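Local atomic coordinates of cytoplasmic export protein 1 (Saccharomyces cerevisiae, PDB entry 3VWA), a protein that takes part in the export of tRNA from the nucleus and may collect tRNA from export receptors and deliver aminoacylated tRNA to the translation machinery. Residues 90-95 with 136-141; 105-110 with 273-278; 242-247 with 285-290. One frame throughout, in Å; residues are numbered along the deposited sequence.

Contact 1: residues 90-95 with 136-141; sequences RVVPFP and VFINIK
The ring of Phe137 lies against Val91 and Pro93, while the side chain of Ile138 leaves the same strand for Val92 and Pro95. With Phe137 CG beside its own backbone N (chi1 -70°), the Phe137 side chain crosses that of Val91 at about a right angle. Val91 CG2 comes within 3.6 Å of Phe137 CD2, and Pro93 CB meets the next ring carbon, Phe137 CE2, also at 3.6 Å. The Ile138 chain ends in a methyl, CD1, that rests 3.6 Å from Pro95 CD and approaches Val92 CG1 more loosely. Phe94 and Val136 run alongside each other and point the same way, with Phe94 CD1 3.8 Å from Val136 CG1.

The two backbones between them form a short antiparallel pairing. Val92 and Ile138 are a hydrogen-bonded pair: Ile138 N donates to Val92 O over 2.7 Å in the plane of that carbonyl, and Val92 N returns a more bent bond to Ile138 O. Phe94 N continues the pairing with a nearly straight bond (171°) of 2.9 Å to Val136 O. Past the paired residues, a water bridges Arg90 O and Ile140 N.

By their place in the kinase-like fold, residues 90-95 probably match the hinge, and strand 136-138 the strand after the catalytic-loop region. Strand 136-138 is the middle of three, with strand 144-146 on its other edge. Phe43 of strand 39-45 meets the Phe137 ring edge-to-face, Arg90 NE hydrogen-bonds to Val40 O, and helix 186-198 packs on Phe94 and Val136.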
loop_
_atom_site.group_PDB
_atom_site.type_symbol
_atom_site.label_atom_id
_atom_site.label_comp_id
_atom_site.label_asym_id
_atom_site.label_seq_id
_atom_site.Cartn_x
_atom_site.Cartn_y
_atom_site.Cartn_z
ATOM N N ARG A 90 -14.964 9.848 7.389
ATOM C CA ARG A 90 -13.741 9.686 8.100
ATOM C C ARG A 90 -12.718 10.630 7.472
ATOM O O ARG A 90 -12.444 10.561 6.269
ATOM C CB ARG A 90 -13.245 8.257 7.981
ATOM C CG ARG A 90 -11.984 8.009 8.804
ATOM C CD ARG A 90 -12.177 8.303 10.295
ATOM N NE ARG A 90 -12.887 7.235 11.005
ATOM C CZ ARG A 90 -12.324 6.091 11.395
ATOM N NH1 ARG A 90 -13.061 5.171 12.021
ATOM N NH2 ARG A 90 -11.022 5.857 11.156
ATOM N N VAL A 91 -12.186 11.514 8.286
ATOM C CA VAL A 91 -11.089 12.353 7.869
ATOM C C VAL A 91 -9.896 12.161 8.808
ATOM O O VAL A 91 -10.042 11.599 9.904
ATOM C CB VAL A 91 -11.460 13.835 7.834
ATOM C CG1 VAL A 91 -12.339 14.136 6.636
ATOM C CG2 VAL A 91 -12.081 14.280 9.176
ATOM N N VAL A 92 -8.743 12.655 8.351
ATOM C CA VAL A 92 -7.455 12.572 9.038
ATOM C C VAL A 92 -6.942 14.003 9.146
ATOM O O VAL A 92 -6.953 14.755 8.166
ATOM C CB VAL A 92 -6.456 11.634 8.290
ATOM C CG1 VAL A 92 -5.055 11.693 8.911
ATOM C CG2 VAL A 92 -6.942 10.192 8.400
ATOM N N PRO A 93 -6.590 14.440 10.350
ATOM C CA PRO A 93 -6.057 15.803 10.377
ATOM C C PRO A 93 -4.666 15.874 9.724
ATOM O O PRO A 93 -3.892 14.970 9.850
ATOM C CB PRO A 93 -5.986 16.135 11.862
ATOM C CG PRO A 93 -5.911 14.804 12.559
ATOM C CD PRO A 93 -6.557 13.775 11.661
ATOM N N PHE A 94 -4.401 16.923 8.986
ATOM C CA PHE A 94 -3.160 17.076 8.303
ATOM C C PHE A 94 -1.992 16.836 9.258
ATOM O O PHE A 94 -1.966 17.391 10.347
ATOM C CB PHE A 94 -3.119 18.465 7.701
ATOM C CG PHE A 94 -1.993 18.659 6.770
ATOM C CD1 PHE A 94 -2.179 18.518 5.414
ATOM C CD2 PHE A 94 -0.729 19.014 7.254
ATOM C CE1 PHE A 94 -1.116 18.708 4.542
ATOM C CE2 PHE A 94 0.296 19.225 6.397
ATOM C CZ PHE A 94 0.109 19.053 5.033
ATOM N N PRO A 95 -1.048 15.970 8.863
ATOM C CA PRO A 95 0.117 15.623 9.724
ATOM C C PRO A 95 1.192 16.683 9.642
ATOM O O PRO A 95 2.162 16.573 8.870
ATOM C CB PRO A 95 0.589 14.281 9.165
ATOM C CG PRO A 95 0.096 14.251 7.762
ATOM C CD PRO A 95 -1.167 15.073 7.710
ATOM N N VAL A 136 -7.173 21.984 8.401
ATOM C CA VAL A 136 -6.900 21.091 7.266
ATOM C C VAL A 136 -7.001 19.614 7.567
ATOM O O VAL A 136 -6.310 19.096 8.462
ATOM C CB VAL A 136 -5.553 21.386 6.557
ATOM C CG1 VAL A 136 -5.432 20.501 5.302
ATOM C CG2 VAL A 136 -5.441 22.882 6.210
ATOM N N PHE A 137 -7.850 18.934 6.783
ATOM C CA PHE A 137 -7.974 17.489 6.921
ATOM C C PHE A 137 -7.817 16.820 5.582
ATOM O O PHE A 137 -7.947 17.463 4.538
ATOM C CB PHE A 137 -9.335 17.107 7.543
ATOM C CG PHE A 137 -9.454 17.489 8.985
ATOM C CD1 PHE A 137 -9.664 18.822 9.361
ATOM C CD2 PHE A 137 -9.327 16.535 9.970
ATOM C CE1 PHE A 137 -9.729 19.190 10.700
ATOM C CE2 PHE A 137 -9.437 16.877 11.320
ATOM C CZ PHE A 137 -9.633 18.192 11.679
ATOM N N ILE A 138 -7.555 15.528 5.633
ATOM C CA ILE A 138 -7.477 14.663 4.437
ATOM C C ILE A 138 -8.626 13.661 4.427
ATOM O O ILE A 138 -8.833 12.966 5.420
ATOM C CB ILE A 138 -6.214 13.826 4.518
ATOM C CG1 ILE A 138 -5.061 14.758 4.925
ATOM C CG2 ILE A 138 -5.971 13.152 3.162
ATOM C CD1 ILE A 138 -3.890 14.035 5.533
ATOM N N ASN A 139 -9.310 13.504 3.301
ATOM C CA ASN A 139 -10.322 12.447 3.273
ATOM C C ASN A 139 -9.686 11.102 2.983
ATOM O O ASN A 139 -8.444 11.053 2.893
ATOM C CB ASN A 139 -11.490 12.773 2.318
ATOM C CG ASN A 139 -11.043 13.051 0.895
ATOM O OD1 ASN A 139 -10.065 12.485 0.395
ATOM N ND2 ASN A 139 -11.803 13.887 0.215
ATOM N N ILE A 140 -10.490 10.027 2.790
ATOM C CA ILE A 140 -9.899 8.706 2.471
ATOM C C ILE A 140 -9.172 8.670 1.115
ATOM O O ILE A 140 -8.362 7.806 0.905
ATOM C CB ILE A 140 -10.880 7.483 2.513
ATOM C CG1 ILE A 140 -12.292 7.888 2.115
ATOM C CG2 ILE A 140 -10.875 6.844 3.908
ATOM C CD1 ILE A 140 -12.541 8.001 0.634
ATOM N N LYS A 141 -9.506 9.573 0.202
ATOM C CA LYS A 141 -8.875 9.592 -1.115
ATOM C C LYS A 141 -7.694 10.550 -1.154
ATOM O O LYS A 141 -7.207 10.919 -2.217
ATOM C CB LYS A 141 -9.917 9.966 -2.135
ATOM C CG LYS A 141 -10.917 8.830 -2.393
ATOM C CD LYS A 141 -11.633 9.040 -3.725
ATOM C CE LYS A 141 -12.481 7.823 -4.097
ATOM N NZ LYS A 141 -13.790 8.175 -4.730
HETATM O O HOH W 1 -13.365 10.370 3.853
#

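Contact 2: residues 105-110 with 273-278; sequences NKFGVE and REIFRN
Asn105 reaches across to the turn at 275-277 with its side-chain amide, whose ND2 donates to two backbone carbonyls. The bond to Arg277 O is the straighter one (165°), 3.0 Å long and only slightly tilted from the carbonyl plane. The other, from Asn105 ND2 to Ile275 O, is shorter at 2.7 Å but more bent, and here the donor stands above the plane of the acceptor carbonyl. Both acceptors lie close to the amide plane of Asn105, one to each hydrogen of the NH2 group, which fixes the rotation of the amide. The chain of Asn105 is extended, CG anti to the backbone N (chi1 -180°), and its CB also packs 4.1 Å from Asn278 CB.

The same amide faces two ways. Its oxygen, Asn105 OD1, accepts from Gly108 N at 2.8 Å, with the donor well above the plane of the side-chain carbonyl, so that Asn105 is the N-cap of helix 106-122. This helix is probably part of the helical lobe of the kinase-like domain, and its start is thereby joined to the link between helices 255-271 and 283-303, which come before the HEAT repeats in the chain.

Phe107, in the first turn of the capped helix, supplies the apolar half of the contact: Ile275 CG2 sits 3.7 Å from Phe107 CD2, at an oblique approach to the ring, and Pro239 and Leu240 of helix 239-248 touch both residues. Asn238 just before that helix donates through ND2 to Phe107 O and to Glu110 OE1.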
loop_
_atom_site.group_PDB
_atom_site.type_symbol
_atom_site.label_atom_id
_atom_site.label_comp_id
_atom_site.label_asym_id
_atom_site.label_seq_id
_atom_site.Cartn_x
_atom_site.Cartn_y
_atom_site.Cartn_z
ATOM N N ASN A 105 8.041 16.304 -1.599
ATOM C CA ASN A 105 7.371 16.204 -2.909
ATOM C C ASN A 105 6.603 17.493 -3.148
ATOM O O ASN A 105 5.406 17.630 -2.776
ATOM C CB ASN A 105 6.432 14.988 -2.960
ATOM C CG ASN A 105 5.715 14.844 -4.315
ATOM O OD1 ASN A 105 5.579 15.801 -5.030
ATOM N ND2 ASN A 105 5.288 13.632 -4.660
ATOM N N LYS A 106 7.284 18.464 -3.757
ATOM C CA LYS A 106 6.657 19.765 -3.947
ATOM C C LYS A 106 5.365 19.650 -4.781
ATOM O O LYS A 106 4.459 20.428 -4.593
ATOM C CB LYS A 106 7.649 20.774 -4.581
ATOM C CG LYS A 106 7.750 20.756 -6.105
ATOM C CD LYS A 106 8.940 21.617 -6.515
ATOM C CE LYS A 106 8.942 21.912 -7.992
ATOM N NZ LYS A 106 7.912 22.967 -8.270
ATOM N N PHE A 107 5.308 18.690 -5.704
ATOM C CA PHE A 107 4.127 18.550 -6.563
ATOM C C PHE A 107 2.934 18.154 -5.690
ATOM O O PHE A 107 1.827 18.627 -5.924
ATOM C CB PHE A 107 4.331 17.499 -7.690
ATOM C CG PHE A 107 5.418 17.878 -8.670
ATOM C CD1 PHE A 107 5.407 19.117 -9.329
ATOM C CD2 PHE A 107 6.463 17.000 -8.926
ATOM C CE1 PHE A 107 6.411 19.454 -10.234
ATOM C CE2 PHE A 107 7.481 17.338 -9.818
ATOM C CZ PHE A 107 7.455 18.552 -10.481
ATOM N N GLY A 108 3.203 17.323 -4.678
ATOM C CA GLY A 108 2.217 16.955 -3.649
ATOM C C GLY A 108 1.583 18.148 -2.971
ATOM O O GLY A 108 0.330 18.287 -2.929
ATOM N N VAL A 109 2.455 19.005 -2.402
ATOM C CA VAL A 109 2.049 20.132 -1.572
ATOM C C VAL A 109 1.241 21.072 -2.489
ATOM O O VAL A 109 0.205 21.595 -2.099
ATOM C CB VAL A 109 3.320 20.882 -0.985
ATOM C CG1 VAL A 109 2.950 22.164 -0.209
ATOM C CG2 VAL A 109 4.170 19.973 -0.104
ATOM N N GLU A 110 1.715 21.268 -3.710
ATOM C CA GLU A 110 1.065 22.135 -4.656
ATOM C C GLU A 110 -0.314 21.565 -5.067
ATOM O O GLU A 110 -1.264 22.304 -5.227
ATOM C CB GLU A 110 1.942 22.336 -5.926
ATOM C CG GLU A 110 3.149 23.278 -5.781
ATOM C CD GLU A 110 4.177 23.098 -6.899
ATOM O OE1 GLU A 110 3.767 22.842 -8.068
ATOM O OE2 GLU A 110 5.390 23.213 -6.607
ATOM N N ARG A 273 8.962 8.187 -11.205
ATOM C CA ARG A 273 8.555 7.431 -10.016
ATOM C C ARG A 273 8.429 8.286 -8.760
ATOM O O ARG A 273 7.459 8.135 -7.960
ATOM C CB ARG A 273 9.537 6.275 -9.858
ATOM C CG ARG A 273 9.295 5.325 -8.712
ATOM C CD ARG A 273 7.954 4.639 -8.905
ATOM N NE ARG A 273 7.613 3.743 -7.820
ATOM C CZ ARG A 273 7.091 4.093 -6.660
ATOM N NH1 ARG A 273 6.877 5.367 -6.399
ATOM N NH2 ARG A 273 6.751 3.151 -5.761
ATOM N N GLU A 274 9.387 9.217 -8.572
ATOM C CA GLU A 274 9.450 9.997 -7.308
ATOM C C GLU A 274 8.191 10.818 -7.053
ATOM O O GLU A 274 7.849 11.173 -5.890
ATOM C CB GLU A 274 10.767 10.897 -7.256
ATOM C CG GLU A 274 10.877 12.063 -8.275
ATOM C CD GLU A 274 11.019 11.655 -9.757
ATOM O OE1 GLU A 274 11.200 10.457 -10.066
ATOM O OE2 GLU A 274 10.972 12.536 -10.667
ATOM N N ILE A 275 7.448 11.137 -8.105
ATOM C CA ILE A 275 6.335 12.034 -7.870
ATOM C C ILE A 275 5.197 11.327 -7.086
ATOM O O ILE A 275 4.359 11.963 -6.529
ATOM C CB ILE A 275 5.801 12.726 -9.128
ATOM C CG1 ILE A 275 4.988 11.693 -9.977
ATOM C CG2 ILE A 275 6.941 13.489 -9.884
ATOM C CD1 ILE A 275 4.280 12.348 -11.144
ATOM N N PHE A 276 5.268 10.029 -6.954
ATOM C CA PHE A 276 4.266 9.308 -6.190
ATOM C C PHE A 276 4.767 8.964 -4.775
ATOM O O PHE A 276 4.126 8.179 -4.054
ATOM C CB PHE A 276 3.878 8.032 -6.951
ATOM C CG PHE A 276 3.313 8.305 -8.299
ATOM C CD1 PHE A 276 2.035 8.827 -8.433
ATOM C CD2 PHE A 276 4.066 8.072 -9.446
ATOM C CE1 PHE A 276 1.510 9.105 -9.706
ATOM C CE2 PHE A 276 3.551 8.312 -10.720
ATOM C CZ PHE A 276 2.263 8.835 -10.852
ATOM N N ARG A 277 5.857 9.588 -4.337
ATOM C CA ARG A 277 6.367 9.290 -2.966
ATOM C C ARG A 277 6.159 10.492 -2.127
ATOM O O ARG A 277 6.107 11.583 -2.669
ATOM C CB ARG A 277 7.869 9.018 -2.973
ATOM C CG ARG A 277 8.267 7.735 -3.644
ATOM C CD ARG A 277 9.716 7.346 -3.380
ATOM N NE ARG A 277 9.918 6.058 -4.050
ATOM C CZ ARG A 277 10.727 5.870 -5.083
ATOM N NH1 ARG A 277 10.811 4.659 -5.651
ATOM N NH2 ARG A 277 11.478 6.888 -5.529
ATOM N N ASN A 278 6.027 10.298 -0.812
ATOM C CA ASN A 278 5.870 11.403 0.141
ATOM C C ASN A 278 4.609 12.189 -0.156
ATOM O O ASN A 278 4.564 13.395 0.063
ATOM C CB ASN A 278 7.074 12.352 0.108
ATOM C CG ASN A 278 8.363 11.656 0.500
ATOM O OD1 ASN A 278 9.243 11.492 -0.315
ATOM N ND2 ASN A 278 8.429 11.171 1.728
#

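Contact 3: residues 242-247 with 285-290; sequences NFYQEL and ENFIIP
Phe287 holds CG anti to its backbone N (chi1 -157°), which sends its ring out to meet Leu247, whereas Ile288 CG1, anti to its carbonyl carbon (chi1 -60°), meets the same leucine from the next position. Leu247 CG lies over one face of the Phe287 ring, 4.0 Å from the centroid and close to the ring normal: a CH-pi contact, offset a little toward the rim. The two side chains slide past each other in opposite directions. The Leu247 and Ile288 side chains cross at about a right angle, Leu247 CD2 touching Ile288 CG1 at 3.7 Å. With an alanine in place of Leu247, one face of the Phe287 ring would probably be left without its CH-pi partner and a gap would be likely to open beside Ile288.

The aromatic residues one turn back widen the patch. Ile288 CD1 comes to the edge of the Phe243 ring, 4.0 Å from CE2, and Tyr244 CE1 makes a looser contact, 4.4 Å, with Phe287 CE2. No hydrogen bond joins the segments. Leu265 of helix 255-271 touches both Phe243 and Ile288, and Lys141 makes a cation-pi contact with Phe287.

The two helical segments cross steeply, at 73°, with their axes 11.9 Å apart. This is an apolar crossing of two helices, probably at the passage from the kinase-like domain to the all-helical part that carries the HEAT repeats.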
loop_
_atom_site.group_PDB
_atom_site.type_symbol
_atom_site.label_atom_id
_atom_site.label_comp_id
_atom_site.label_asym_id
_atom_site.label_seq_id
_atom_site.Cartn_x
_atom_site.Cartn_y
_atom_site.Cartn_z
ATOM N N ASN A 242 -2.467 17.991 -13.206
ATOM C CA ASN A 242 -3.138 17.467 -14.399
ATOM C C ASN A 242 -3.623 16.029 -14.206
ATOM O O ASN A 242 -4.710 15.660 -14.610
ATOM C CB ASN A 242 -2.215 17.538 -15.621
ATOM C CG ASN A 242 -1.797 18.974 -15.963
ATOM O OD1 ASN A 242 -0.760 19.464 -15.496
ATOM N ND2 ASN A 242 -2.632 19.671 -16.759
ATOM N N PHE A 243 -2.806 15.182 -13.619
ATOM C CA PHE A 243 -3.231 13.806 -13.535
ATOM C C PHE A 243 -4.489 13.637 -12.629
ATOM O O PHE A 243 -5.406 12.866 -12.933
ATOM C CB PHE A 243 -2.076 12.917 -13.151
ATOM C CG PHE A 243 -2.466 11.513 -12.907
ATOM C CD1 PHE A 243 -2.793 10.679 -13.969
ATOM C CD2 PHE A 243 -2.602 11.045 -11.611
ATOM C CE1 PHE A 243 -3.200 9.404 -13.721
ATOM C CE2 PHE A 243 -2.977 9.751 -11.354
ATOM C CZ PHE A 243 -3.284 8.927 -12.416
ATOM N N TYR A 244 -4.529 14.415 -11.562
ATOM C CA TYR A 244 -5.596 14.399 -10.644
ATOM C C TYR A 244 -6.930 14.810 -11.335
ATOM O O TYR A 244 -7.944 14.235 -11.092
ATOM C CB TYR A 244 -5.235 15.342 -9.504
ATOM C CG TYR A 244 -6.371 15.570 -8.548
ATOM C CD1 TYR A 244 -6.787 14.556 -7.674
ATOM C CD2 TYR A 244 -7.047 16.782 -8.536
ATOM C CE1 TYR A 244 -7.830 14.749 -6.806
ATOM C CE2 TYR A 244 -8.096 16.999 -7.662
ATOM C CZ TYR A 244 -8.470 15.948 -6.800
ATOM O OH TYR A 244 -9.477 16.127 -5.903
ATOM N N GLN A 245 -6.896 15.800 -12.201
ATOM C CA GLN A 245 -8.045 16.160 -12.976
ATOM C C GLN A 245 -8.590 15.011 -13.858
ATOM O O GLN A 245 -9.818 14.835 -13.936
ATOM C CB GLN A 245 -7.775 17.431 -13.793
ATOM C CG GLN A 245 -8.964 17.908 -14.600
ATOM C CD GLN A 245 -8.635 19.011 -15.591
ATOM O OE1 GLN A 245 -7.756 19.849 -15.349
ATOM N NE2 GLN A 245 -9.355 19.027 -16.711
ATOM N N GLU A 246 -7.690 14.265 -14.513
ATOM C CA GLU A 246 -8.049 13.064 -15.263
ATOM C C GLU A 246 -8.700 12.047 -14.345
ATOM O O GLU A 246 -9.762 11.500 -14.665
ATOM C CB GLU A 246 -6.811 12.384 -15.884
ATOM C CG GLU A 246 -6.204 13.037 -17.099
ATOM C CD GLU A 246 -4.917 12.336 -17.509
ATOM O OE1 GLU A 246 -4.970 11.283 -18.177
ATOM O OE2 GLU A 246 -3.829 12.848 -17.163
ATOM N N LEU A 247 -8.064 11.808 -13.199
ATOM C CA LEU A 247 -8.504 10.820 -12.261
ATOM C C LEU A 247 -9.923 11.095 -11.784
ATOM O O LEU A 247 -10.779 10.201 -11.824
ATOM C CB LEU A 247 -7.566 10.815 -11.063
ATOM C CG LEU A 247 -7.326 9.496 -10.353
ATOM C CD1 LEU A 247 -7.008 8.381 -11.338
ATOM C CD2 LEU A 247 -6.143 9.720 -9.387
ATOM N N GLU A 285 -3.343 4.795 -2.068
ATOM C CA GLU A 285 -3.992 3.628 -1.453
ATOM C C GLU A 285 -5.456 3.492 -1.825
ATOM O O GLU A 285 -5.910 2.395 -2.130
ATOM C CB GLU A 285 -3.893 3.690 0.083
ATOM C CG GLU A 285 -2.489 3.733 0.663
ATOM C CD GLU A 285 -1.888 5.144 0.723
ATOM O OE1 GLU A 285 -2.385 6.055 0.026
ATOM O OE2 GLU A 285 -0.904 5.367 1.469
ATOM N N ASN A 286 -6.205 4.584 -1.779
ATOM C CA ASN A 286 -7.656 4.498 -1.870
ATOM C C ASN A 286 -8.247 5.163 -3.097
ATOM O O ASN A 286 -9.449 5.189 -3.236
ATOM C CB ASN A 286 -8.324 5.090 -0.611
ATOM C CG ASN A 286 -7.874 4.391 0.666
ATOM O OD1 ASN A 286 -7.679 3.174 0.690
ATOM N ND2 ASN A 286 -7.618 5.168 1.699
ATOM N N PHE A 287 -7.427 5.707 -3.986
ATOM C CA PHE A 287 -7.971 6.287 -5.206
ATOM C C PHE A 287 -7.282 5.597 -6.357
ATOM O O PHE A 287 -7.923 4.837 -7.118
ATOM C CB PHE A 287 -7.736 7.816 -5.248
ATOM C CG PHE A 287 -8.682 8.562 -6.141
ATOM C CD1 PHE A 287 -9.489 7.892 -7.054
ATOM C CD2 PHE A 287 -8.735 9.965 -6.100
ATOM C CE1 PHE A 287 -10.334 8.593 -7.897
ATOM C CE2 PHE A 287 -9.602 10.670 -6.931
ATOM C CZ PHE A 287 -10.395 9.984 -7.832
ATOM N N ILE A 288 -5.965 5.819 -6.479
ATOM C CA ILE A 288 -5.245 5.268 -7.625
ATOM C C ILE A 288 -5.301 3.727 -7.731
ATOM O O ILE A 288 -5.705 3.177 -8.773
ATOM C CB ILE A 288 -3.786 5.817 -7.723
ATOM C CG1 ILE A 288 -3.795 7.333 -7.881
ATOM C CG2 ILE A 288 -3.067 5.179 -8.875
ATOM C CD1 ILE A 288 -2.428 7.997 -7.775
ATOM N N ILE A 289 -4.887 3.031 -6.672
ATOM C CA ILE A 289 -4.793 1.566 -6.710
ATOM C C ILE A 289 -6.127 0.838 -7.017
ATOM O O ILE A 289 -6.149 -0.081 -7.825
ATOM C CB ILE A 289 -4.160 0.970 -5.417
ATOM C CG1 ILE A 289 -2.631 1.248 -5.321
ATOM C CG2 ILE A 289 -4.310 -0.513 -5.423
ATOM C CD1 ILE A 289 -2.051 0.869 -3.963
ATOM N N PRO A 290 -7.219 1.177 -6.304
ATOM C CA PRO A 290 -8.456 0.523 -6.583
ATOM C C PRO A 290 -8.980 0.815 -7.982
ATOM O O PRO A 290 -9.532 -0.094 -8.587
ATOM C CB PRO A 290 -9.441 1.049 -5.493
ATOM C CG PRO A 290 -8.696 2.010 -4.656
ATOM C CD PRO A 290 -7.288 2.134 -5.175
#

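Overall arrangement
Contact 3 is buried throughout and wholly apolar between its segments, whereas contacts 1 and 2 are partly buried and combine apolar packing with hydrogen bonds, backbone to backbone in contact 1 and from a side-chain amide to backbone carbonyls in contact 2. Contacts 2 and 3 share a neighbourhood: helix 239-248 carries one side of contact 3 and also packs on contact 2, yet their nearest atoms stay about 5 Å apart. Contact 1 touches contact 3 directly, Asn286 ND2 probably bonding to Ile140 O at 2.9 Å. Contact 1 probably lies within the kinase-like domain, and contacts 2 and 3 probably join it to the helices that follow.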